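Local coordinates for protein RNA-dependent RNA Polymerase (Bombyx mori cytoplasmic polyhedrosis virus, PDB 6TZ0) that synthesises viral RNA as an RNA-directed RNA polymerase, probably making both the plus strands of conservative transcription and the complementary minus strands of genome replication, at residues 8-13 and 23-28; 28-33 and 785-790; 474-479 and 620-625. All blocks are in the same frame, centred on the assembly; numbering follows the deposited sequence.

Interaction 1. Residues 8-13 and 23-28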
loop_
_atom_site.group_PDB
_atom_site.type_symbol
_atom_site.label_atom_id
_atom_site.label_comp_id
_atom_site.label_asym_id
_atom_site.label_seq_id
_atom_site.Cartn_x
_atom_site.Cartn_y
_atom_site.Cartn_z
ATOM N N TYR A 8 -13.345 20.800 -40.073
ATOM C CA TYR A 8 -12.132 21.344 -40.667
ATOM C C TYR A 8 -12.412 22.475 -41.643
ATOM O O TYR A 8 -11.480 22.971 -42.280
ATOM C CB TYR A 8 -11.324 20.234 -41.348
ATOM C CG TYR A 8 -12.018 19.508 -42.476
ATOM C CD1 TYR A 8 -12.854 18.431 -42.217
ATOM C CD2 TYR A 8 -11.790 19.858 -43.800
ATOM C CE1 TYR A 8 -13.477 17.758 -43.236
ATOM C CE2 TYR A 8 -12.405 19.186 -44.825
ATOM C CZ TYR A 8 -13.243 18.132 -44.538
ATOM O OH TYR A 8 -13.866 17.449 -45.557
ATOM N N ASN A 9 -13.667 22.909 -41.756
ATOM C CA ASN A 9 -14.044 24.002 -42.636
ATOM C C ASN A 9 -14.753 25.129 -41.901
ATOM O O ASN A 9 -15.287 26.033 -42.550
ATOM C CB ASN A 9 -14.929 23.487 -43.769
ATOM C CG ASN A 9 -14.169 22.644 -44.747
ATOM O OD1 ASN A 9 -13.043 22.972 -45.117
ATOM N ND2 ASN A 9 -14.772 21.545 -45.176
ATOM N N THR A 10 -14.788 25.096 -40.575
ATOM C CA THR A 10 -15.390 26.188 -39.832
ATOM C C THR A 10 -14.444 27.380 -39.782
ATOM O O THR A 10 -13.243 27.268 -40.035
ATOM C CB THR A 10 -15.752 25.752 -38.414
ATOM O OG1 THR A 10 -14.573 25.312 -37.732
ATOM C CG2 THR A 10 -16.741 24.626 -38.453
ATOM N N ILE A 11 -15.010 28.542 -39.457
ATOM C CA ILE A 11 -14.201 29.747 -39.332
ATOM C C ILE A 11 -13.432 29.791 -38.018
ATOM O O ILE A 11 -12.498 30.590 -37.886
ATOM C CB ILE A 11 -15.083 30.991 -39.513
ATOM C CG1 ILE A 11 -16.273 30.940 -38.562
ATOM C CG2 ILE A 11 -15.558 31.100 -40.945
ATOM C CD1 ILE A 11 -17.105 32.194 -38.569
ATOM N N PHE A 12 -13.790 28.956 -37.044
ATOM C CA PHE A 12 -12.942 28.795 -35.870
ATOM C C PHE A 12 -11.681 28.008 -36.191
ATOM O O PHE A 12 -10.624 28.280 -35.615
ATOM C CB PHE A 12 -13.714 28.115 -34.743
ATOM C CG PHE A 12 -12.850 27.693 -33.590
ATOM C CD1 PHE A 12 -12.279 28.635 -32.757
ATOM C CD2 PHE A 12 -12.609 26.353 -33.342
ATOM C CE1 PHE A 12 -11.476 28.251 -31.702
ATOM C CE2 PHE A 12 -11.810 25.961 -32.290
ATOM C CZ PHE A 12 -11.243 26.912 -31.469
ATOM N N SER A 13 -11.762 27.042 -37.107
ATOM C CA SER A 13 -10.595 26.237 -37.443
ATOM C C SER A 13 -9.531 27.034 -38.181
ATOM O O SER A 13 -8.373 26.608 -38.219
ATOM C CB SER A 13 -11.002 25.039 -38.293
ATOM O OG SER A 13 -11.415 25.462 -39.575
ATOM N N PHE A 23 -18.546 30.914 -32.554
ATOM C CA PHE A 23 -18.759 30.194 -31.305
ATOM C C PHE A 23 -20.031 29.356 -31.367
ATOM O O PHE A 23 -20.061 28.219 -30.877
ATOM C CB PHE A 23 -18.807 31.196 -30.152
ATOM C CG PHE A 23 -18.869 30.572 -28.791
ATOM C CD1 PHE A 23 -17.750 29.972 -28.241
ATOM C CD2 PHE A 23 -20.030 30.622 -28.044
ATOM C CE1 PHE A 23 -17.797 29.407 -26.989
ATOM C CE2 PHE A 23 -20.080 30.057 -26.791
ATOM C CZ PHE A 23 -18.960 29.457 -26.261
ATOM N N LYS A 24 -21.082 29.899 -31.989
ATOM C CA LYS A 24 -22.333 29.168 -32.159
ATOM C C LYS A 24 -22.164 27.986 -33.104
ATOM O O LYS A 24 -22.792 26.941 -32.911
ATOM C CB LYS A 24 -23.408 30.123 -32.677
ATOM C CG LYS A 24 -24.789 29.519 -32.833
ATOM C CD LYS A 24 -25.793 30.574 -33.251
ATOM C CE LYS A 24 -25.556 31.010 -34.687
ATOM N NZ LYS A 24 -25.860 29.918 -35.650
ATOM N N GLU A 25 -21.292 28.123 -34.101
ATOM C CA GLU A 25 -21.047 27.048 -35.056
ATOM C C GLU A 25 -20.342 25.864 -34.400
ATOM O O GLU A 25 -20.721 24.705 -34.621
ATOM C CB GLU A 25 -20.224 27.601 -36.214
ATOM C CG GLU A 25 -20.028 26.666 -37.367
ATOM C CD GLU A 25 -19.259 27.322 -38.497
ATOM O OE1 GLU A 25 -18.810 28.473 -38.321
ATOM O OE2 GLU A 25 -19.119 26.698 -39.567
ATOM N N ILE A 26 -19.319 26.140 -33.587
ATOM C CA ILE A 26 -18.632 25.095 -32.834
ATOM C C ILE A 26 -19.566 24.475 -31.808
ATOM O O ILE A 26 -19.546 23.256 -31.591
ATOM C CB ILE A 26 -17.359 25.673 -32.184
ATOM C CG1 ILE A 26 -16.382 26.107 -33.264
ATOM C CG2 ILE A 26 -16.681 24.675 -31.257
ATOM C CD1 ILE A 26 -15.927 24.969 -34.146
ATOM N N GLU A 27 -20.421 25.297 -31.195
ATOM C CA GLU A 27 -21.407 24.802 -30.240
ATOM C C GLU A 27 -22.378 23.828 -30.901
ATOM O O GLU A 27 -22.631 22.737 -30.375
ATOM C CB GLU A 27 -22.139 25.995 -29.628
ATOM C CG GLU A 27 -23.070 25.661 -28.505
ATOM C CD GLU A 27 -23.624 26.889 -27.817
ATOM O OE1 GLU A 27 -23.319 28.013 -28.266
ATOM O OE2 GLU A 27 -24.350 26.730 -26.813
ATOM N N HIS A 28 -22.841 24.167 -32.108
ATOM C CA HIS A 28 -23.744 23.305 -32.862
ATOM C C HIS A 28 -23.073 22.001 -33.288
ATOM O O HIS A 28 -23.660 20.923 -33.138
ATOM C CB HIS A 28 -24.267 24.066 -34.078
ATOM C CG HIS A 28 -25.171 23.262 -34.958
ATOM N ND1 HIS A 28 -26.448 22.904 -34.585
ATOM C CD2 HIS A 28 -24.991 22.767 -36.205
ATOM C CE1 HIS A 28 -27.009 22.210 -35.558
ATOM N NE2 HIS A 28 -26.147 22.115 -36.554
#
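Thr-10 lies nearest Glu-25 and Phe-12 nearest Ile-26 where the start of helix 11-15 meets helix 20-35, the two CA-CA distances being 7.5 Å for Thr-10 and Glu-25 and 7.4 Å for Phe-12 and Ile-26. Glu-25 reaches across with an extended chain, CG anti to the backbone N (chi1 -173°), and divides its carboxylate between two neighbours. Glu-25 OE2 comes to 3.3 Å from CG2 of Thr-10, while Glu-25 OE1 sits 3.5 Å from CG1 of Ile-11. These are van der Waals contacts, although a carboxylate beside the first turn of a helix would probably be stabilised by it. The deeper part is mainly apolar. Ile-26 lies across Phe-12 at roughly a right angle, with Ile-26 CG1 3.7 Å from Phe-12 CB, and its CD1 approaches Thr-10 OG1. On its other contacts the Phe-12 ring stacks with Phe-18 and meets Tyr-848 edge-to-face. Within 8-13, Ser-13 OG donates to the carbonyl O of Thr-10 (2.6 Å), and Ser-13 N makes a weak bond to Thr-10 OG1 at 3.4 Å. Thr-10 is thus the N-cap of short helix 11-15, whose first turn packs against helix 20-35, a local helix-loop-helix near the N-terminus.

Interaction 2. Residues 28-33 and 785-790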
loop_
_atom_site.group_PDB
_atom_site.type_symbol
_atom_site.label_atom_id
_atom_site.label_comp_id
_atom_site.label_asym_id
_atom_site.label_seq_id
_atom_site.Cartn_x
_atom_site.Cartn_y
_atom_site.Cartn_z
ATOM N N HIS A 28 -22.841 24.167 -32.108
ATOM C CA HIS A 28 -23.744 23.305 -32.862
ATOM C C HIS A 28 -23.073 22.001 -33.288
ATOM O O HIS A 28 -23.660 20.923 -33.138
ATOM C CB HIS A 28 -24.267 24.066 -34.078
ATOM C CG HIS A 28 -25.171 23.262 -34.958
ATOM N ND1 HIS A 28 -26.448 22.904 -34.585
ATOM C CD2 HIS A 28 -24.991 22.767 -36.205
ATOM C CE1 HIS A 28 -27.009 22.210 -35.558
ATOM N NE2 HIS A 28 -26.147 22.115 -36.554
ATOM N N LEU A 29 -21.845 22.069 -33.805
ATOM C CA LEU A 29 -21.206 20.854 -34.304
ATOM C C LEU A 29 -20.764 19.923 -33.179
ATOM O O LEU A 29 -20.894 18.697 -33.296
ATOM C CB LEU A 29 -20.031 21.209 -35.205
ATOM C CG LEU A 29 -20.483 21.741 -36.556
ATOM C CD1 LEU A 29 -19.297 22.191 -37.356
ATOM C CD2 LEU A 29 -21.235 20.658 -37.296
ATOM N N THR A 30 -20.251 20.471 -32.076
ATOM C CA THR A 30 -19.890 19.612 -30.955
ATOM C C THR A 30 -21.122 19.065 -30.246
ATOM O O THR A 30 -21.075 17.955 -29.704
ATOM C CB THR A 30 -18.988 20.370 -29.984
ATOM O OG1 THR A 30 -19.638 21.574 -29.568
ATOM C CG2 THR A 30 -17.659 20.703 -30.645
ATOM N N ALA A 31 -22.246 19.792 -30.281
ATOM C CA ALA A 31 -23.501 19.222 -29.803
ATOM C C ALA A 31 -23.969 18.080 -30.698
ATOM O O ALA A 31 -24.481 17.066 -30.205
ATOM C CB ALA A 31 -24.566 20.310 -29.731
ATOM N N LYS A 32 -23.795 18.227 -32.015
ATOM C CA LYS A 32 -24.197 17.176 -32.943
ATOM C C LYS A 32 -23.322 15.937 -32.785
ATOM O O LYS A 32 -23.794 14.809 -32.960
ATOM C CB LYS A 32 -24.145 17.707 -34.378
ATOM C CG LYS A 32 -24.655 16.756 -35.443
ATOM C CD LYS A 32 -24.657 17.422 -36.811
ATOM C CE LYS A 32 -24.981 16.428 -37.917
ATOM N NZ LYS A 32 -26.369 15.897 -37.812
ATOM N N LEU A 33 -22.049 16.123 -32.434
ATOM C CA LEU A 33 -21.219 14.957 -32.142
ATOM C C LEU A 33 -21.519 14.359 -30.774
ATOM O O LEU A 33 -21.325 13.157 -30.576
ATOM C CB LEU A 33 -19.737 15.302 -32.243
ATOM C CG LEU A 33 -19.243 15.529 -33.663
ATOM C CD1 LEU A 33 -17.774 15.873 -33.651
ATOM C CD2 LEU A 33 -19.505 14.301 -34.507
ATOM N N GLY A 785 -13.774 18.275 -23.562
ATOM C CA GLY A 785 -14.836 18.877 -22.776
ATOM C C GLY A 785 -16.070 19.200 -23.595
ATOM O O GLY A 785 -17.189 19.179 -23.077
ATOM N N ALA A 786 -15.891 19.498 -24.882
ATOM C CA ALA A 786 -17.002 19.867 -25.749
ATOM C C ALA A 786 -17.787 18.672 -26.263
ATOM O O ALA A 786 -18.960 18.828 -26.619
ATOM C CB ALA A 786 -16.492 20.669 -26.946
ATOM N N ILE A 787 -17.178 17.495 -26.299
ATOM C CA ILE A 787 -17.900 16.320 -26.765
ATOM C C ILE A 787 -18.216 15.316 -25.653
ATOM O O ILE A 787 -19.367 14.938 -25.457
ATOM C CB ILE A 787 -17.126 15.635 -27.907
ATOM C CG1 ILE A 787 -17.162 16.515 -29.155
ATOM C CG2 ILE A 787 -17.698 14.261 -28.202
ATOM C CD1 ILE A 787 -16.042 16.244 -30.130
ATOM N N CYS A 788 -17.190 14.903 -24.921
ATOM C CA CYS A 788 -17.325 13.929 -23.837
ATOM C C CYS A 788 -18.126 14.323 -22.594
ATOM O O CYS A 788 -18.869 13.509 -22.057
ATOM C CB CYS A 788 -15.946 13.412 -23.419
ATOM S SG CYS A 788 -15.032 12.637 -24.767
ATOM N N LEU A 789 -17.963 15.553 -22.128
ATOM C CA LEU A 789 -18.639 16.010 -20.913
ATOM C C LEU A 789 -19.877 16.889 -21.114
ATOM O O LEU A 789 -20.368 17.487 -20.162
ATOM C CB LEU A 789 -17.643 16.736 -20.004
ATOM C CG LEU A 789 -16.319 16.029 -19.713
ATOM C CD1 LEU A 789 -15.361 16.980 -19.017
ATOM C CD2 LEU A 789 -16.539 14.790 -18.863
ATOM N N ARG A 790 -20.378 16.975 -22.339
ATOM C CA ARG A 790 -21.517 17.844 -22.637
ATOM C C ARG A 790 -22.952 17.321 -22.459
ATOM O O ARG A 790 -23.898 18.083 -22.642
ATOM C CB ARG A 790 -21.356 18.419 -24.045
ATOM C CG ARG A 790 -22.188 19.660 -24.297
ATOM C CD ARG A 790 -21.687 20.400 -25.520
ATOM N NE ARG A 790 -22.514 21.560 -25.819
ATOM C CZ ARG A 790 -22.312 22.365 -26.852
ATOM N NH1 ARG A 790 -21.308 22.133 -27.682
ATOM N NH2 ARG A 790 -23.112 23.398 -27.056
#
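The side chain of Thr-30 fits against Ala-786 and Ile-787, and here the backbones come nearest, with 5.7 Å between the CA atoms of Thr-30 and Ile-787. The methyl CG2 of Thr-30 lies 3.9 Å from CB of Ala-786. One turn further along helix 20-35, Leu-33 sends CD1 to within 3.9 Å of Ile-787 CD1, and the same isoleucine's CG1 passes near Leu-33 CB. This buried, apolar half joins helix 20-35 to the C-terminal end of helix 774-786 and the turn that follows it. The turn borders an ATP-binding site: Ile-787 is about 4 Å, side chain to side chain, from Arg-147, and Arg-791, which also binds ATP, comes directly after Arg-790. The other half is looser and more polar, and runs out toward the partly exposed Ala-31. Arg-790, its chain extended from CG to NE, sets the NH1 edge of its guanidinium beside Thr-30 OG1, a close approach that is doubtful as a bond. That hydroxyl bonds instead to the carbonyl of Ile-26, whereas Arg-790 NE is held by the Leu-832 carbonyl. CB of Ala-31 stands over the guanidinium face, 4.1 Å above its plane, and Glu-27 adds a long, weak ion pair to NH2.

Interaction 3. Residues 474-479 and 620-625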
loop_
_atom_site.group_PDB
_atom_site.type_symbol
_atom_site.label_atom_id
_atom_site.label_comp_id
_atom_site.label_asym_id
_atom_site.label_seq_id
_atom_site.Cartn_x
_atom_site.Cartn_y
_atom_site.Cartn_z
ATOM N N ILE A 474 -4.697 -14.025 4.384
ATOM C CA ILE A 474 -4.305 -12.712 3.890
ATOM C C ILE A 474 -4.909 -12.527 2.505
ATOM O O ILE A 474 -4.668 -13.332 1.601
ATOM C CB ILE A 474 -2.778 -12.556 3.860
ATOM C CG1 ILE A 474 -2.213 -12.620 5.279
ATOM C CG2 ILE A 474 -2.390 -11.255 3.191
ATOM C CD1 ILE A 474 -0.716 -12.705 5.337
ATOM N N LYS A 475 -5.692 -11.467 2.338
ATOM C CA LYS A 475 -6.460 -11.281 1.119
ATOM C C LYS A 475 -5.589 -10.712 0.005
ATOM O O LYS A 475 -4.536 -10.122 0.241
ATOM C CB LYS A 475 -7.646 -10.356 1.374
ATOM C CG LYS A 475 -8.581 -10.856 2.453
ATOM C CD LYS A 475 -9.212 -12.177 2.076
ATOM C CE LYS A 475 -10.239 -11.995 0.978
ATOM N NZ LYS A 475 -10.926 -13.272 0.649
ATOM N N LEU A 476 -6.052 -10.900 -1.224
ATOM C CA LEU A 476 -5.360 -10.441 -2.417
ATOM C C LEU A 476 -6.292 -9.537 -3.211
ATOM O O LEU A 476 -7.466 -9.862 -3.407
ATOM C CB LEU A 476 -4.906 -11.636 -3.264
ATOM C CG LEU A 476 -3.937 -11.475 -4.433
ATOM C CD1 LEU A 476 -3.109 -12.731 -4.545
ATOM C CD2 LEU A 476 -4.654 -11.233 -5.752
ATOM N N VAL A 477 -5.772 -8.406 -3.669
ATOM C CA VAL A 477 -6.537 -7.483 -4.500
ATOM C C VAL A 477 -5.605 -6.913 -5.565
ATOM O O VAL A 477 -4.437 -6.618 -5.301
ATOM C CB VAL A 477 -7.230 -6.395 -3.639
ATOM C CG1 VAL A 477 -6.234 -5.602 -2.803
ATOM C CG2 VAL A 477 -8.083 -5.464 -4.492
ATOM N N GLU A 478 -6.102 -6.822 -6.792
ATOM C CA GLU A 478 -5.249 -6.514 -7.924
ATOM C C GLU A 478 -5.176 -5.006 -8.163
ATOM O O GLU A 478 -5.789 -4.206 -7.453
ATOM C CB GLU A 478 -5.734 -7.298 -9.142
ATOM C CG GLU A 478 -7.199 -7.109 -9.476
ATOM C CD GLU A 478 -7.416 -5.947 -10.400
ATOM O OE1 GLU A 478 -6.424 -5.538 -11.025
ATOM O OE2 GLU A 478 -8.555 -5.443 -10.500
ATOM N N ARG A 479 -4.412 -4.611 -9.179
ATOM C CA ARG A 479 -4.122 -3.209 -9.443
ATOM C C ARG A 479 -4.043 -3.003 -10.954
ATOM O O ARG A 479 -3.903 -3.954 -11.722
ATOM C CB ARG A 479 -2.814 -2.796 -8.735
ATOM C CG ARG A 479 -2.497 -1.310 -8.697
ATOM C CD ARG A 479 -1.231 -0.994 -7.931
ATOM N NE ARG A 479 -0.880 0.417 -8.066
ATOM C CZ ARG A 479 -1.377 1.389 -7.309
ATOM N NH1 ARG A 479 -2.254 1.109 -6.355
ATOM N NH2 ARG A 479 -1.001 2.644 -7.507
ATOM N N THR A 620 -0.502 -15.005 0.389
ATOM C CA THR A 620 -1.807 -14.436 0.123
ATOM C C THR A 620 -2.736 -15.483 -0.466
ATOM O O THR A 620 -2.320 -16.368 -1.216
ATOM C CB THR A 620 -1.691 -13.258 -0.837
ATOM O OG1 THR A 620 -1.104 -13.710 -2.060
ATOM C CG2 THR A 620 -0.817 -12.189 -0.244
ATOM N N SER A 621 -4.010 -15.369 -0.118
ATOM C CA SER A 621 -5.042 -16.274 -0.598
ATOM C C SER A 621 -6.004 -15.485 -1.470
ATOM O O SER A 621 -6.552 -14.471 -1.031
ATOM C CB SER A 621 -5.774 -16.930 0.569
ATOM O OG SER A 621 -6.798 -17.779 0.101
ATOM N N TYR A 622 -6.198 -15.939 -2.701
ATOM C CA TYR A 622 -7.148 -15.329 -3.618
ATOM C C TYR A 622 -8.326 -16.265 -3.833
ATOM O O TYR A 622 -8.142 -17.474 -3.996
ATOM C CB TYR A 622 -6.494 -14.983 -4.955
ATOM C CG TYR A 622 -7.489 -14.434 -5.939
ATOM C CD1 TYR A 622 -8.070 -13.189 -5.746
ATOM C CD2 TYR A 622 -7.856 -15.164 -7.060
ATOM C CE1 TYR A 622 -8.992 -12.689 -6.638
ATOM C CE2 TYR A 622 -8.771 -14.673 -7.955
ATOM C CZ TYR A 622 -9.346 -13.442 -7.735
ATOM O OH TYR A 622 -10.254 -12.943 -8.637
ATOM N N GLU A 623 -9.531 -15.703 -3.824
ATOM C CA GLU A 623 -10.755 -16.466 -4.039
ATOM C C GLU A 623 -11.162 -16.334 -5.500
ATOM O O GLU A 623 -11.641 -15.279 -5.924
ATOM C CB GLU A 623 -11.866 -15.973 -3.120
ATOM C CG GLU A 623 -13.161 -16.729 -3.282
ATOM C CD GLU A 623 -14.237 -16.243 -2.338
ATOM O OE1 GLU A 623 -13.975 -15.287 -1.579
ATOM O OE2 GLU A 623 -15.344 -16.821 -2.350
ATOM N N SER A 624 -10.987 -17.404 -6.263
ATOM C CA SER A 624 -11.227 -17.371 -7.694
ATOM C C SER A 624 -12.573 -17.986 -8.045
ATOM O O SER A 624 -13.056 -18.899 -7.374
ATOM C CB SER A 624 -10.117 -18.102 -8.441
ATOM O OG SER A 624 -10.116 -19.470 -8.110
ATOM N N GLU A 625 -13.180 -17.466 -9.111
ATOM C CA GLU A 625 -14.410 -18.050 -9.625
ATOM C C GLU A 625 -14.154 -19.341 -10.387
ATOM O O GLU A 625 -15.030 -20.207 -10.437
ATOM C CB GLU A 625 -15.134 -17.049 -10.518
ATOM C CG GLU A 625 -15.755 -15.895 -9.767
ATOM C CD GLU A 625 -16.419 -14.897 -10.687
ATOM O OE1 GLU A 625 -16.252 -15.023 -11.918
ATOM O OE2 GLU A 625 -17.113 -13.991 -10.185
#
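Ile-474 and Thr-620 begin a short parallel pairing in which strands 474-477 and 620-624 run 59° apart, so that they are close at their N-terminal ends and splay beyond Tyr-622. Backbone bonding is correspondingly brief. Ser-621 N donates to Ile-474 O at 2.7 Å with an almost straight N-H...O angle of 178°, and the CA of Thr-620 adds a CA-H...O contact to the same carbonyl oxygen. The next potential rung has already opened, with Leu-476 N 3.6 Å from Ser-621 O and not hydrogen-bonded to it.

Side-chain packing is mostly apolar. Leu-476, with CG anti to its own amide N (chi1 -169°), uses both branches: CD1 rests against the Thr-620 hydroxyl, 3.3 Å from OG1, and CD2 meets CD1 of Tyr-622 at 3.9 Å. The leucine and tyrosine side chains cross at about a right angle, and helix 349-356 covers both, through Leu-353 on Leu-476 and Glu-350 on Tyr-622. At the N-terminal end, CG2 of Ile-474 touches CG2 of Thr-620 at 3.9 Å.

Polar and charged groups lie elsewhere. Ser-621 OG is hydrogen-bonded to Gln-629, and Lys-475 NZ stays 4.3 Å from Glu-623 OE1, beyond a salt bridge.

This is the parallel centre of a mixed four-stranded sheet in the polymerase domain, separate from the sheet that carries the metal-binding Asp-547 and flanks Asp-680 and Asp-681. Thr-620 nevertheless lies about 10 Å, side chain to side chain, from the UTP-binding Asp-552. The two strands thus share one straight backbone bond and a leucine wedged between threonine and tyrosine, while their other edges bond to strands 489-491 and 628-631; the lysine and glutamate add at most a weak electrostatic attraction.

How the interactions relate
Interactions 1 and 2 follow one another along helix 20-35, their centres 12 Å apart and His-28 common to both. They use neighbouring turns of that helix: the first receives the chain's own N-terminal residues, the second a turn more than 750 residues later. They also touch directly, through packing of Thr-10 on Leu-29. Both are largely buried helix contacts without hydrogen bonds between their segments. Interaction 3 is remote, its centre 41 Å from that of interaction 2, and it is only partly buried. It joins strands of the polymerase domain, and it alone has a backbone hydrogen bond between its segments.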